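Long-range contacts in protein Ves (Pseudomonas fluorescens, PDB 5V00), which is of unknown biochemical function but, as a bicupin named HutD, is involved in histidine utilization in Pseudomonas: residues B[144-150]-B[164-170]; B[122-127]-B[188-192]; B[128-134]-B[182-188]. One frame throughout, in Å; residues are numbered along the deposited sequence. Where two conformers were deposited one is given.

Contact 1. Residues B[144-150]-B[164-170]; sequences TVLVFSV and HDCLQVD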
loop_
_atom_site.group_PDB
_atom_site.type_symbol
_atom_site.label_atom_id
_atom_site.label_comp_id
_atom_site.label_asym_id
_atom_site.label_seq_id
_atom_site.Cartn_x
_atom_site.Cartn_y
_atom_site.Cartn_z
ATOM N N THR B 144 -15.097 1.718 -1.671
ATOM C CA THR B 144 -13.891 0.886 -1.788
ATOM C C THR B 144 -14.287 -0.570 -1.980
ATOM O O THR B 144 -15.160 -1.087 -1.307
ATOM C CB THR B 144 -13.045 1.000 -0.514
ATOM O OG1 THR B 144 -12.652 2.357 -0.358
ATOM C CG2 THR B 144 -11.809 0.119 -0.563
ATOM N N VAL B 145 -13.686 -1.179 -2.949
ATOM C CA VAL B 145 -13.873 -2.590 -3.243
ATOM C C VAL B 145 -12.551 -3.289 -3.213
ATOM O O VAL B 145 -11.584 -2.860 -3.879
ATOM C CB VAL B 145 -14.602 -2.852 -4.617
ATOM C CG1 VAL B 145 -14.777 -4.364 -4.794
ATOM C CG2 VAL B 145 -15.920 -2.127 -4.665
ATOM N N LEU B 146 -12.475 -4.424 -2.515
ATOM C CA LEU B 146 -11.249 -5.148 -2.320
ATOM C C LEU B 146 -11.463 -6.589 -2.819
ATOM O O LEU B 146 -12.552 -7.202 -2.545
ATOM C CB LEU B 146 -10.804 -5.195 -0.837
ATOM C CG LEU B 146 -10.568 -3.805 -0.276
ATOM C CD1 LEU B 146 -10.757 -3.908 1.250
ATOM C CD2 LEU B 146 -9.121 -3.431 -0.567
ATOM N N VAL B 147 -10.499 -7.115 -3.513
ATOM C CA VAL B 147 -10.510 -8.498 -4.029
ATOM C C VAL B 147 -9.240 -9.171 -3.600
ATOM O O VAL B 147 -8.178 -8.873 -4.111
ATOM C CB VAL B 147 -10.698 -8.609 -5.566
ATOM C CG1 VAL B 147 -10.787 -10.031 -6.011
ATOM C CG2 VAL B 147 -11.941 -7.876 -6.026
ATOM N N PHE B 148 -9.349 -10.155 -2.687
ATOM C CA PHE B 148 -8.182 -10.850 -2.115
ATOM C C PHE B 148 -8.145 -12.273 -2.622
ATOM O O PHE B 148 -9.081 -13.049 -2.386
ATOM C CB PHE B 148 -8.298 -10.869 -0.588
ATOM C CG PHE B 148 -7.202 -11.620 0.116
ATOM C CD1 PHE B 148 -5.949 -11.043 0.274
ATOM C CD2 PHE B 148 -7.431 -12.884 0.646
ATOM C CE1 PHE B 148 -4.928 -11.727 0.876
ATOM C CE2 PHE B 148 -6.422 -13.610 1.201
ATOM C CZ PHE B 148 -5.170 -13.011 1.416
ATOM N N SER B 149 -7.106 -12.627 -3.361
ATOM C CA SER B 149 -6.947 -13.935 -3.992
ATOM C C SER B 149 -6.440 -15.052 -3.078
ATOM O O SER B 149 -5.470 -14.813 -2.322
ATOM C CB SER B 149 -5.949 -13.814 -5.158
ATOM O OG SER B 149 -5.659 -15.079 -5.690
ATOM N N VAL B 150 -7.037 -16.247 -3.179
ATOM C CA VAL B 150 -6.456 -17.427 -2.570
ATOM C C VAL B 150 -6.190 -18.467 -3.647
ATOM O O VAL B 150 -6.307 -19.653 -3.394
ATOM C CB VAL B 150 -7.289 -17.957 -1.369
ATOM C CG1 VAL B 150 -7.318 -16.945 -0.218
ATOM C CG2 VAL B 150 -8.686 -18.322 -1.793
ATOM N N HIS B 164 -2.693 -14.464 -2.434
ATOM C CA HIS B 164 -2.665 -13.423 -1.405
ATOM C C HIS B 164 -2.364 -12.029 -1.922
ATOM O O HIS B 164 -2.276 -11.109 -1.126
ATOM C CB HIS B 164 -1.754 -13.741 -0.240
ATOM C CG HIS B 164 -2.008 -15.102 0.325
ATOM N ND1 HIS B 164 -1.109 -15.717 1.188
ATOM C CD2 HIS B 164 -3.057 -15.951 0.173
ATOM C CE1 HIS B 164 -1.618 -16.891 1.553
ATOM N NE2 HIS B 164 -2.797 -17.064 0.960
ATOM N N ASP B 165 -2.403 -11.883 -3.249
ATOM C CA ASP B 165 -2.393 -10.559 -3.856
ATOM C C ASP B 165 -3.803 -9.957 -3.690
ATOM O O ASP B 165 -4.796 -10.726 -3.559
ATOM C CB ASP B 165 -2.044 -10.641 -5.350
ATOM C CG ASP B 165 -0.619 -11.087 -5.655
ATOM O OD1 ASP B 165 0.278 -11.016 -4.761
ATOM O OD2 ASP B 165 -0.393 -11.498 -6.818
ATOM N N CYS B 166 -3.909 -8.633 -3.653
ATOM C CA CYS B 166 -5.197 -7.958 -3.426
ATOM C C CYS B 166 -5.380 -6.764 -4.333
ATOM O O CYS B 166 -4.512 -5.922 -4.377
ATOM C CB CYS B 166 -5.209 -7.464 -1.970
ATOM S SG CYS B 166 -6.727 -6.757 -1.370
ATOM N N LEU B 167 -6.504 -6.694 -5.056
ATOM C CA LEU B 167 -6.863 -5.557 -5.849
ATOM C C LEU B 167 -7.747 -4.669 -5.032
ATOM O O LEU B 167 -8.579 -5.145 -4.221
ATOM C CB LEU B 167 -7.584 -6.039 -7.087
ATOM C CG LEU B 167 -7.978 -4.934 -8.041
ATOM C CD1 LEU B 167 -7.733 -5.306 -9.478
ATOM C CD2 LEU B 167 -9.394 -4.471 -7.809
ATOM N N GLN B 168 -7.553 -3.353 -5.140
ATOM C CA GLN B 168 -8.340 -2.348 -4.442
ATOM C C GLN B 168 -8.841 -1.286 -5.420
ATOM O O GLN B 168 -8.050 -0.727 -6.190
ATOM C CB GLN B 168 -7.544 -1.659 -3.376
ATOM C CG GLN B 168 -8.257 -0.562 -2.621
ATOM C CD GLN B 168 -7.511 -0.084 -1.355
ATOM O OE1 GLN B 168 -6.594 -0.735 -0.874
ATOM N NE2 GLN B 168 -8.048 0.958 -0.732
ATOM N N VAL B 169 -10.154 -1.058 -5.409
ATOM C CA VAL B 169 -10.740 0.062 -6.152
ATOM C C VAL B 169 -11.049 1.087 -5.088
ATOM O O VAL B 169 -11.664 0.810 -4.008
ATOM C CB VAL B 169 -12.032 -0.304 -6.893
ATOM C CG1 VAL B 169 -12.575 0.973 -7.588
ATOM C CG2 VAL B 169 -11.852 -1.447 -7.766
ATOM N N ASP B 170 -10.676 2.341 -5.298
ATOM C CA ASP B 170 -10.932 3.440 -4.322
ATOM C C ASP B 170 -11.641 4.585 -5.026
ATOM O O ASP B 170 -11.550 4.722 -6.232
ATOM C CB ASP B 170 -9.663 4.094 -3.826
ATOM C CG ASP B 170 -9.009 3.388 -2.689
ATOM O OD1 ASP B 170 -9.718 2.933 -1.751
ATOM O OD2 ASP B 170 -7.721 3.457 -2.713
#
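F148 and H164 meet at the far end of an antiparallel strand pair, where the two rings lie nearly parallel, planes 12° apart, but slid so far past each other that they barely overlap. F148 holds CG anti to its own nitrogen (chi1 177°), which swings the ring across toward the turn at H164: CE1 comes 3.4 Å from H164 O, and CZ sits 3.8 Å from H164 CD2. The imidazole in turn brings an edge in plane toward S149 O, the oxygen that also accepts the H164 backbone N-H. C166 CB lies at the F148 ring edge, and F116 of the six-stranded sheet stacks on that ring.

Further along the same face L146 and Q168 run side by side. L146 CD2 rests 3.6 Å from Q168 CG, against an extended glutamine chain that delivers its amide to D170: Q168 NE2 donates 2.8 Å to D170 OD1, on the syn side but tilted out of the carboxylate plane. The other end of that amide, OE1, is taken by T35 and W14, so the buried group is held at both ends. On the reverse face V145 packs against V169 and V147 against L167, CB to CB 4.3 Å in each pair. Paired backbone bonds at V145-V169 and V147-L167 alternate with non-hydrogen-bonded pairs, the regular antiparallel ladder of a cupin beta-barrel of jelly-roll type.

Contact 2. Residues B[122-127]-B[188-192]; sequences PERYHA and ELTQR
The guanidinium of R192 lies flat on the imidazole of H126, centres 4.2 Å apart and planes 18° from parallel. NH1 does most of the touching, coming 3.2 Å from H126 CE1, while NE2 of the histidine stands over one face of the guanidinium, offset toward its rim. A bend at chi3 (53°) folds the arginine chain so that its flat end comes back over the ring, with CD above the imidazole and 3.4 Å from P122 O. On the opposite side of the sheet Y125 and Q191 point the same way. Q191 CA sits over the face of the tyrosine ring, 4.2 Å from its centroid, and Q191 CG reaches within 3.4 Å of Y125 OH.

These side chains sit at the ends of strands 125-132 and 184-191, with R192 just past the last strand residue; the two are edge and next-to-edge strands of the five-stranded antiparallel sheet in the C-terminal half of this bicupin. H126 and T190 form the hydrogen-bonded pair, each N-H given to the other's O. Beyond it R192 N donates 2.8 Å to R124 O, fixing the root of the arginine.

Water completes the setting. One molecule gives its protons to P122 O and Y125 O and accepts from R192 NH1, tethering the stacked guanidinium to the turn before the strand; a second spans R124 O and R192 O. Farther out, W47 meets the Y125 ring edge-to-face, Q143 meets T190 OG1 with its backbone N and Q191 N with its OE1, and F45 O receives R124 NH2.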
loop_
_atom_site.group_PDB
_atom_site.type_symbol
_atom_site.label_atom_id
_atom_site.label_comp_id
_atom_site.label_asym_id
_atom_site.label_seq_id
_atom_site.Cartn_x
_atom_site.Cartn_y
_atom_site.Cartn_z
ATOM N N PRO B 122 -17.784 0.031 12.974
ATOM C CA PRO B 122 -19.124 0.118 12.490
ATOM C C PRO B 122 -19.739 1.519 12.559
ATOM O O PRO B 122 -20.663 1.839 11.831
ATOM C CB PRO B 122 -19.905 -0.866 13.386
ATOM C CG PRO B 122 -18.903 -1.748 13.947
ATOM C CD PRO B 122 -17.632 -0.976 14.070
ATOM N N GLU B 123 -19.195 2.347 13.442
ATOM C CA GLU B 123 -19.623 3.730 13.534
ATOM C C GLU B 123 -19.194 4.489 12.290
ATOM O O GLU B 123 -19.921 5.354 11.858
ATOM C CB GLU B 123 -18.988 4.367 14.778
ATOM C CG GLU B 123 -19.357 5.804 15.038
ATOM C CD GLU B 123 -18.937 6.254 16.437
ATOM O OE1 GLU B 123 -19.048 7.472 16.679
ATOM O OE2 GLU B 123 -18.484 5.417 17.258
ATOM N N ARG B 124 -18.056 4.135 11.717
ATOM C CA ARG B 124 -17.519 4.889 10.612
ATOM C C ARG B 124 -17.730 4.275 9.199
ATOM O O ARG B 124 -17.703 5.019 8.213
ATOM C CB ARG B 124 -16.095 5.145 10.865
ATOM C CG ARG B 124 -15.891 6.082 12.037
ATOM C CD ARG B 124 -14.454 6.437 12.226
ATOM N NE ARG B 124 -13.653 5.509 12.972
ATOM C CZ ARG B 124 -13.713 5.257 14.301
ATOM N NH1 ARG B 124 -14.646 5.817 15.090
ATOM N NH2 ARG B 124 -12.831 4.387 14.857
ATOM N N TYR B 125 -17.923 2.955 9.109
ATOM C CA TYR B 125 -18.024 2.281 7.813
ATOM C C TYR B 125 -19.155 1.293 7.739
ATOM O O TYR B 125 -19.405 0.513 8.658
ATOM C CB TYR B 125 -16.737 1.518 7.511
ATOM C CG TYR B 125 -15.674 2.444 7.059
ATOM C CD1 TYR B 125 -14.878 3.178 7.970
ATOM C CD2 TYR B 125 -15.514 2.676 5.685
ATOM C CE1 TYR B 125 -13.899 4.073 7.502
ATOM C CE2 TYR B 125 -14.573 3.600 5.218
ATOM C CZ TYR B 125 -13.781 4.306 6.143
ATOM O OH TYR B 125 -12.820 5.224 5.751
ATOM N N HIS B 126 -19.803 1.286 6.595
ATOM C CA HIS B 126 -20.567 0.150 6.121
ATOM C C HIS B 126 -19.622 -0.876 5.513
ATOM O O HIS B 126 -18.545 -0.481 4.988
ATOM C CB HIS B 126 -21.607 0.534 5.138
ATOM C CG HIS B 126 -22.868 1.039 5.772
ATOM N ND1 HIS B 126 -23.726 0.163 6.432
ATOM C CD2 HIS B 126 -23.456 2.260 5.804
ATOM C CE1 HIS B 126 -24.744 0.854 6.925
ATOM N NE2 HIS B 126 -24.603 2.120 6.582
ATOM N N ALA B 127 -19.971 -2.154 5.580
ATOM C CA ALA B 127 -19.074 -3.237 5.189
ATOM C C ALA B 127 -19.869 -4.393 4.604
ATOM O O ALA B 127 -21.014 -4.683 5.010
ATOM C CB ALA B 127 -18.253 -3.742 6.395
ATOM N N GLU B 188 -16.365 -4.911 0.505
ATOM C CA GLU B 188 -16.808 -3.635 0.108
ATOM C C GLU B 188 -16.977 -2.734 1.358
ATOM O O GLU B 188 -17.557 -3.144 2.373
ATOM C CB GLU B 188 -18.117 -3.683 -0.618
ATOM C CG GLU B 188 -18.064 -4.456 -1.908
ATOM C CD GLU B 188 -19.431 -4.507 -2.667
ATOM O OE1 GLU B 188 -20.338 -3.723 -2.420
ATOM O OE2 GLU B 188 -19.527 -5.328 -3.487
ATOM N N LEU B 189 -16.453 -1.541 1.269
ATOM C CA LEU B 189 -16.438 -0.607 2.412
ATOM C C LEU B 189 -16.837 0.763 1.943
ATOM O O LEU B 189 -16.340 1.251 0.906
ATOM C CB LEU B 189 -15.071 -0.607 3.056
ATOM C CG LEU B 189 -14.639 -1.927 3.706
ATOM C CD1 LEU B 189 -13.187 -2.058 3.660
ATOM C CD2 LEU B 189 -15.088 -1.850 5.179
ATOM N N THR B 190 -17.675 1.411 2.725
ATOM C CA THR B 190 -18.167 2.787 2.449
ATOM C C THR B 190 -18.268 3.599 3.749
ATOM O O THR B 190 -18.868 3.148 4.714
ATOM C CB THR B 190 -19.534 2.722 1.770
ATOM O OG1 THR B 190 -19.398 2.034 0.522
ATOM C CG2 THR B 190 -20.090 4.070 1.536
ATOM N N GLN B 191 -17.709 4.808 3.733
ATOM C CA GLN B 191 -17.778 5.709 4.865
ATOM C C GLN B 191 -19.212 6.051 5.139
ATOM O O GLN B 191 -20.057 6.179 4.232
ATOM C CB GLN B 191 -17.066 7.011 4.539
ATOM C CG GLN B 191 -15.634 6.973 4.804
ATOM C CD GLN B 191 -15.049 8.393 4.835
ATOM O OE1 GLN B 191 -14.711 8.921 5.893
ATOM N NE2 GLN B 191 -15.026 9.018 3.686
ATOM N N ARG B 192 -19.575 6.120 6.405
ATOM C CA ARG B 192 -20.926 6.481 6.748
ATOM C C ARG B 192 -20.902 8.000 6.948
ATOM O O ARG B 192 -19.860 8.577 7.326
ATOM C CB ARG B 192 -21.390 5.835 8.038
ATOM C CG ARG B 192 -21.326 4.382 8.019
ATOM C CD ARG B 192 -21.809 3.688 9.260
ATOM N NE ARG B 192 -23.165 4.122 9.647
ATOM C CZ ARG B 192 -24.186 3.311 9.935
ATOM N NH1 ARG B 192 -24.097 1.966 9.891
ATOM N NH2 ARG B 192 -25.334 3.858 10.318
HETATM O O HOH W 1 -21.666 0.073 9.953
HETATM O O HOH W 2 -16.982 7.694 8.429
#

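Contact 3. Residues B[128-134]-B[182-188]; sequences RLQWVDG and GRCCLIE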
loop_
_atom_site.group_PDB
_atom_site.type_symbol
_atom_site.label_atom_id
_atom_site.label_comp_id
_atom_site.label_asym_id
_atom_site.label_seq_id
_atom_site.Cartn_x
_atom_site.Cartn_y
_atom_site.Cartn_z
ATOM N N ARG B 128 -19.196 -5.152 3.750
ATOM C CA ARG B 128 -19.663 -6.417 3.227
ATOM C C ARG B 128 -18.461 -7.280 2.983
ATOM O O ARG B 128 -17.383 -6.827 2.562
ATOM C CB ARG B 128 -20.426 -6.234 1.887
ATOM C CG ARG B 128 -21.181 -7.460 1.381
ATOM C CD ARG B 128 -21.878 -7.200 0.055
ATOM N NE ARG B 128 -22.706 -8.294 -0.357
ATOM C CZ ARG B 128 -22.287 -9.418 -0.880
ATOM N NH1 ARG B 128 -21.020 -9.660 -1.147
ATOM N NH2 ARG B 128 -23.198 -10.304 -1.189
ATOM N N LEU B 129 -18.628 -8.595 3.218
ATOM C CA LEU B 129 -17.578 -9.540 2.922
ATOM C C LEU B 129 -18.183 -10.832 2.394
ATOM O O LEU B 129 -19.164 -11.302 2.952
ATOM C CB LEU B 129 -16.778 -9.854 4.244
ATOM C CG LEU B 129 -15.657 -10.890 4.139
ATOM C CD1 LEU B 129 -14.457 -10.559 5.042
ATOM C CD2 LEU B 129 -16.112 -12.279 4.344
ATOM N N GLN B 130 -17.601 -11.417 1.346
ATOM C CA GLN B 130 -18.065 -12.698 0.823
ATOM C C GLN B 130 -16.938 -13.454 0.118
ATOM O O GLN B 130 -16.292 -12.928 -0.785
ATOM C CB GLN B 130 -19.185 -12.407 -0.146
ATOM C CG GLN B 130 -19.765 -13.677 -0.781
ATOM C CD GLN B 130 -20.921 -13.407 -1.711
ATOM O OE1 GLN B 130 -21.214 -12.291 -2.068
ATOM N NE2 GLN B 130 -21.544 -14.504 -2.178
ATOM N N TRP B 131 -16.707 -14.691 0.503
ATOM C CA TRP B 131 -15.816 -15.604 -0.227
ATOM C C TRP B 131 -16.576 -16.210 -1.404
ATOM O O TRP B 131 -17.764 -16.631 -1.252
ATOM C CB TRP B 131 -15.309 -16.688 0.702
ATOM C CG TRP B 131 -14.321 -16.208 1.685
ATOM C CD1 TRP B 131 -14.542 -15.783 2.946
ATOM C CD2 TRP B 131 -12.924 -16.136 1.474
ATOM N NE1 TRP B 131 -13.372 -15.430 3.548
ATOM C CE2 TRP B 131 -12.356 -15.626 2.655
ATOM C CE3 TRP B 131 -12.111 -16.357 0.367
ATOM C CZ2 TRP B 131 -10.974 -15.374 2.798
ATOM C CZ3 TRP B 131 -10.714 -16.162 0.516
ATOM C CH2 TRP B 131 -10.182 -15.615 1.720
ATOM N N VAL B 132 -15.931 -16.221 -2.576
ATOM C CA VAL B 132 -16.564 -16.652 -3.834
ATOM C C VAL B 132 -15.638 -17.536 -4.638
ATOM O O VAL B 132 -14.422 -17.653 -4.324
ATOM C CB VAL B 132 -17.079 -15.472 -4.692
ATOM C CG1 VAL B 132 -18.085 -14.608 -3.970
ATOM C CG2 VAL B 132 -15.909 -14.692 -5.238
ATOM N N ASP B 133 -16.186 -18.187 -5.696
ATOM C CA ASP B 133 -15.353 -18.966 -6.575
ATOM C C ASP B 133 -15.999 -18.967 -7.918
ATOM O O ASP B 133 -17.146 -18.527 -8.081
ATOM C CB ASP B 133 -15.165 -20.363 -6.031
ATOM C CG ASP B 133 -13.996 -21.143 -6.661
ATOM O OD1 ASP B 133 -13.191 -20.657 -7.493
ATOM O OD2 ASP B 133 -13.902 -22.319 -6.202
ATOM N N GLY B 134 -15.283 -19.420 -8.916
ATOM C CA GLY B 134 -15.849 -19.495 -10.259
ATOM C C GLY B 134 -15.991 -18.115 -10.891
ATOM O O GLY B 134 -15.298 -17.162 -10.549
ATOM N N GLY B 182 -12.307 -16.775 -10.253
ATOM C CA GLY B 182 -11.433 -17.523 -9.327
ATOM C C GLY B 182 -11.719 -17.399 -7.852
ATOM O O GLY B 182 -12.602 -16.639 -7.448
ATOM N N ARG B 183 -10.989 -18.121 -7.032
ATOM C CA ARG B 183 -11.296 -18.210 -5.632
ATOM C C ARG B 183 -10.732 -17.016 -4.874
ATOM O O ARG B 183 -9.472 -16.811 -4.861
ATOM C CB ARG B 183 -10.754 -19.488 -5.062
ATOM C CG ARG B 183 -11.200 -19.791 -3.636
ATOM C CD ARG B 183 -12.373 -20.696 -3.647
ATOM N NE ARG B 183 -12.885 -21.244 -2.369
ATOM C CZ ARG B 183 -13.892 -20.688 -1.607
ATOM N NH1 ARG B 183 -14.502 -19.468 -1.835
ATOM N NH2 ARG B 183 -14.281 -21.352 -0.513
ATOM N N CYS B 184 -11.580 -16.236 -4.269
ATOM C CA CYS B 184 -11.163 -14.987 -3.646
ATOM C C CYS B 184 -12.210 -14.489 -2.661
ATOM O O CYS B 184 -13.337 -15.015 -2.588
ATOM C CB CYS B 184 -10.932 -13.938 -4.740
ATOM S SG CYS B 184 -12.429 -13.460 -5.665
ATOM N N CYS B 185 -11.861 -13.464 -1.902
ATOM C CA CYS B 185 -12.740 -12.793 -0.982
ATOM C C CYS B 185 -13.057 -11.392 -1.490
ATOM O O CYS B 185 -12.143 -10.643 -1.920
ATOM C CB CYS B 185 -12.141 -12.721 0.431
ATOM S SG CYS B 185 -13.288 -12.100 1.690
ATOM N N LEU B 186 -14.316 -11.076 -1.561
ATOM C CA LEU B 186 -14.840 -9.776 -2.001
ATOM C C LEU B 186 -15.210 -8.939 -0.792
ATOM O O LEU B 186 -16.059 -9.351 0.005
ATOM C CB LEU B 186 -16.099 -9.925 -2.883
ATOM C CG LEU B 186 -15.940 -10.781 -4.131
ATOM C CD1 LEU B 186 -17.269 -10.868 -4.823
ATOM C CD2 LEU B 186 -14.810 -10.347 -5.055
ATOM N N ILE B 187 -14.598 -7.771 -0.592
ATOM C CA ILE B 187 -14.943 -6.875 0.493
ATOM C C ILE B 187 -15.345 -5.512 -0.051
ATOM O O ILE B 187 -14.688 -4.990 -0.977
ATOM C CB ILE B 187 -13.805 -6.745 1.501
ATOM C CG1 ILE B 187 -13.529 -8.124 2.142
ATOM C CG2 ILE B 187 -14.014 -5.674 2.520
ATOM C CD1 ILE B 187 -12.305 -8.185 2.983
ATOM N N GLU B 188 -16.365 -4.911 0.505
ATOM C CA GLU B 188 -16.808 -3.635 0.108
ATOM C C GLU B 188 -16.977 -2.734 1.358
ATOM O O GLU B 188 -17.557 -3.144 2.373
ATOM C CB GLU B 188 -18.117 -3.683 -0.618
ATOM C CG GLU B 188 -18.064 -4.456 -1.908
ATOM C CD GLU B 188 -19.431 -4.507 -2.667
ATOM O OE1 GLU B 188 -20.338 -3.723 -2.420
ATOM O OE2 GLU B 188 -19.527 -5.328 -3.487
HETATM O O HOH W 3 -18.590 -8.127 -0.822
HETATM O O HOH W 4 -17.173 -19.727 -1.262
HETATM O O HOH W 5 -14.927 -15.356 -8.566
#
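C185 lies squarely over the indole of W131, the central side-chain contact of an antiparallel pairing between edge strand 125-132 and strand 184-191 in a cupin beta-barrel of jelly-roll type. CB stands 3.4 Å from the centroid of the six-membered ring and only 2° off its normal, a CH-pi contact. The sulfur continues along the same face to the five-membered ring, 3.8 Å from its centroid. C185 puts SG anti to its own nitrogen (chi1 -172°), a setting that carries the sulfur on to L129, whose CG is 3.6 Å away. L129 and I187 then run side by side, extending this apolar face toward F116 and L118 on strand 113-120 of the six-stranded sheet. W131 NE1 is hydrogen-bonded to T71 OG1, which fixes the turn of the indole. With alanine in place of the indole, C185 is likely to lose the flat surface it packs on and T71 its N-H donor, leaving a gap beside the six-stranded sheet.

The other face of the strands is built differently. V132 and L186 cross at about a right angle, CG1 to CD1 3.9 Å, and V132 CG2 packs on C184 SG. R128 stretches out along its own strand and grips Q130 end-on, NH1 and NH2 both donating to OE1, with that oxygen in the guanidinium plane; a water links NH1 on to L186 O.

Where the strands run out, the D133 carboxylate and R183 guanidinium lie 15° from parallel, their charges close but not salt-bridged. R183 instead turns to the backbone: its NH1 donates 3.1 Å to V132 O, well above the carbonyl plane, while C184 N reaches the same oxygen from the opposite face.

Overall arrangement
All three contacts belong to one five-stranded antiparallel sheet, ordered 10-14, 166-170, 144-149, 184-191, 125-132. Contacts 2 and 3 are successive lengths of the same strand pair, 125-132 with 184-191; their centres are about 18 Å apart and they share E188. Contact 1 lies one strand further in, its centre about 9 Å from that of contact 3 and about 17 Å from that of contact 2. Strands 144-149 and 184-191 join it to contact 2 through T144 N to L189 O and to contact 3 through L146 N to I187 O. Along the chain, contact 2 encloses contact 3, which encloses contact 1, so strand 184-191 returns beside strand 125-132, an outermost strand of the sheet.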